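Local coordinates for peptidase M16 inactive domain family protein (Pseudomonas fluorescens, PDB 3GWB) that probably lacks peptidase activity of its own, though it belongs to the M16 family of metal-dependent hydrolases, at residues 285-289 / 290-294. Residues are numbered along the deposited sequence; the frame is centred on the assembly and turned at random.
Sequences LMSEV and REKRG
Glu288 sets its CG anti to its own carbonyl carbon (chi1 -59°) and bends again at chi2, which folds the carboxylate back toward the start of the helix, where Lys292, itself reaching back and extended beyond CG, and Arg293, bent at chi2 and chi3, both meet it. The Glu288 and Lys292 chains run side by side, and Lys292 NZ meets Glu288 OE2 on its syn side at 2.9 Å. The other oxygen, Glu288 OE1, faces Arg293 NH2 at a looser 3.3 Å, with carboxylate and guanidinium planes turned 67° apart, so the pair is not a flat bidentate one. Arg293 NE also gives a weak bond to the Glu288 carbonyl. With an alanine here instead of Glu288, Lys292 and Arg293 would probably lose their shared counter-charge and the lysine tail would be free to turn.

The backbone of this helix end widens into pi-type turns. Met286 O takes Glu291 N at 2.9 Å in a nearly straight bond and also Arg290 N at 3.0 Å, the latter from above the carbonyl plane. A water donates to the same oxygen and accepts from Arg290 NH1. Ser287 O receives Lys292 N at 2.8 Å. The selenomethionine Met286 lays CE against Arg290 CD, 3.4 Å away, while the arginine forms a cation-pi contact with Phe281. Leu285 packs on Val333 and Val299, and Val289 on Leu329 and Val299, so this face of the helix lies against helix 323-340 and strand 299-303.

Gly294 is the first residue to leave helical phi/psi, with a positive phi that favours glycine. In this i to i+4 and i to i+5 network one carboxylate, with one oxygen to each cation, probably offsets the two positive charges of Lys292 and Arg293, the Arg293 link being the longer of the two.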
loop_
_atom_site.group_PDB
_atom_site.type_symbol
_atom_site.label_atom_id
_atom_site.label_comp_id
_atom_site.label_asym_id
_atom_site.label_seq_id
_atom_site.Cartn_x
_atom_site.Cartn_y
_atom_site.Cartn_z
ATOM N N LEU A 285 18.110 13.819 -15.482
ATOM C CA LEU A 285 18.749 12.831 -14.625
ATOM C C LEU A 285 18.573 11.384 -15.104
ATOM O O LEU A 285 19.531 10.621 -15.121
ATOM C CB LEU A 285 18.245 12.979 -13.186
ATOM C CG LEU A 285 18.755 14.203 -12.411
ATOM C CD1 LEU A 285 17.982 14.342 -11.123
ATOM C CD2 LEU A 285 20.250 14.056 -12.115
HETATM N N MSE A 286 17.364 10.995 -15.484
HETATM C CA MSE A 286 17.161 9.619 -15.950
HETATM C C MSE A 286 17.878 9.374 -17.271
HETATM O O MSE A 286 18.379 8.279 -17.527
HETATM C CB MSE A 286 15.670 9.317 -16.106
HETATM C CG MSE A 286 14.989 8.951 -14.802
HETATM SE SE MSE A 286 15.513 7.333 -14.214
HETATM C CE MSE A 286 14.196 6.353 -14.879
ATOM N N SER A 287 17.932 10.402 -18.107
ATOM C CA SER A 287 18.595 10.294 -19.401
ATOM C C SER A 287 20.102 10.077 -19.254
ATOM O O SER A 287 20.667 9.163 -19.852
ATOM C CB SER A 287 18.334 11.555 -20.223
ATOM O OG SER A 287 19.132 11.567 -21.391
ATOM N N GLU A 288 20.745 10.907 -18.440
ATOM C CA GLU A 288 22.187 10.819 -18.225
ATOM C C GLU A 288 22.650 9.625 -17.398
ATOM O O GLU A 288 23.597 8.935 -17.776
ATOM C CB GLU A 288 22.696 12.097 -17.553
ATOM C CG GLU A 288 22.442 13.377 -18.341
ATOM C CD GLU A 288 23.106 13.367 -19.706
ATOM O OE1 GLU A 288 24.307 13.018 -19.788
ATOM O OE2 GLU A 288 22.429 13.719 -20.696
ATOM N N VAL A 289 21.989 9.376 -16.271
ATOM C CA VAL A 289 22.392 8.284 -15.390
ATOM C C VAL A 289 21.891 6.897 -15.793
ATOM O O VAL A 289 22.640 5.920 -15.729
ATOM C CB VAL A 289 21.955 8.554 -13.931
ATOM C CG1 VAL A 289 22.565 7.504 -13.008
ATOM C CG2 VAL A 289 22.379 9.955 -13.505
ATOM N N ARG A 290 20.631 6.808 -16.199
ATOM C CA ARG A 290 20.061 5.527 -16.602
ATOM C C ARG A 290 20.216 5.250 -18.095
ATOM O O ARG A 290 20.853 4.282 -18.491
ATOM C CB ARG A 290 18.575 5.463 -16.236
ATOM C CG ARG A 290 17.874 4.225 -16.777
ATOM C CD ARG A 290 16.386 4.221 -16.478
ATOM N NE ARG A 290 15.733 3.060 -17.077
ATOM C CZ ARG A 290 15.551 2.893 -18.385
ATOM N NH1 ARG A 290 15.964 3.818 -19.244
ATOM N NH2 ARG A 290 14.964 1.794 -18.836
ATOM N N GLU A 291 19.631 6.113 -18.913
ATOM C CA GLU A 291 19.655 5.963 -20.367
ATOM C C GLU A 291 21.031 5.817 -21.019
ATOM O O GLU A 291 21.312 4.811 -21.676
ATOM C CB GLU A 291 18.915 7.139 -21.009
ATOM C CG GLU A 291 18.850 7.078 -22.517
ATOM C CD GLU A 291 18.246 5.783 -22.998
ATOM O OE1 GLU A 291 17.107 5.475 -22.578
ATOM O OE2 GLU A 291 18.909 5.076 -23.791
ATOM N N LYS A 292 21.879 6.826 -20.852
ATOM C CA LYS A 292 23.214 6.816 -21.445
ATOM C C LYS A 292 24.257 5.974 -20.706
ATOM O O LYS A 292 25.096 5.329 -21.333
ATOM C CB LYS A 292 23.741 8.252 -21.564
ATOM C CG LYS A 292 22.893 9.184 -22.423
ATOM C CD LYS A 292 23.504 10.585 -22.476
ATOM C CE LYS A 292 22.680 11.528 -23.343
ATOM N NZ LYS A 292 23.240 12.914 -23.353
ATOM N N ARG A 293 24.202 5.975 -19.379
ATOM C CA ARG A 293 25.184 5.252 -18.576
ATOM C C ARG A 293 24.729 3.943 -17.933
ATOM O O ARG A 293 25.563 3.151 -17.496
ATOM C CB ARG A 293 25.710 6.171 -17.473
ATOM C CG ARG A 293 27.196 6.445 -17.520
ATOM C CD ARG A 293 27.538 7.597 -18.444
ATOM N NE ARG A 293 26.837 8.819 -18.064
ATOM C CZ ARG A 293 27.163 10.039 -18.485
ATOM N NH1 ARG A 293 28.191 10.213 -19.300
ATOM N NH2 ARG A 293 26.444 11.085 -18.103
ATOM N N GLY A 294 23.421 3.722 -17.851
ATOM C CA GLY A 294 22.920 2.504 -17.235
ATOM C C GLY A 294 23.411 2.313 -15.808
ATOM O O GLY A 294 23.706 1.193 -15.392
HETATM O O HOH W 1 16.098 6.604 -18.922
#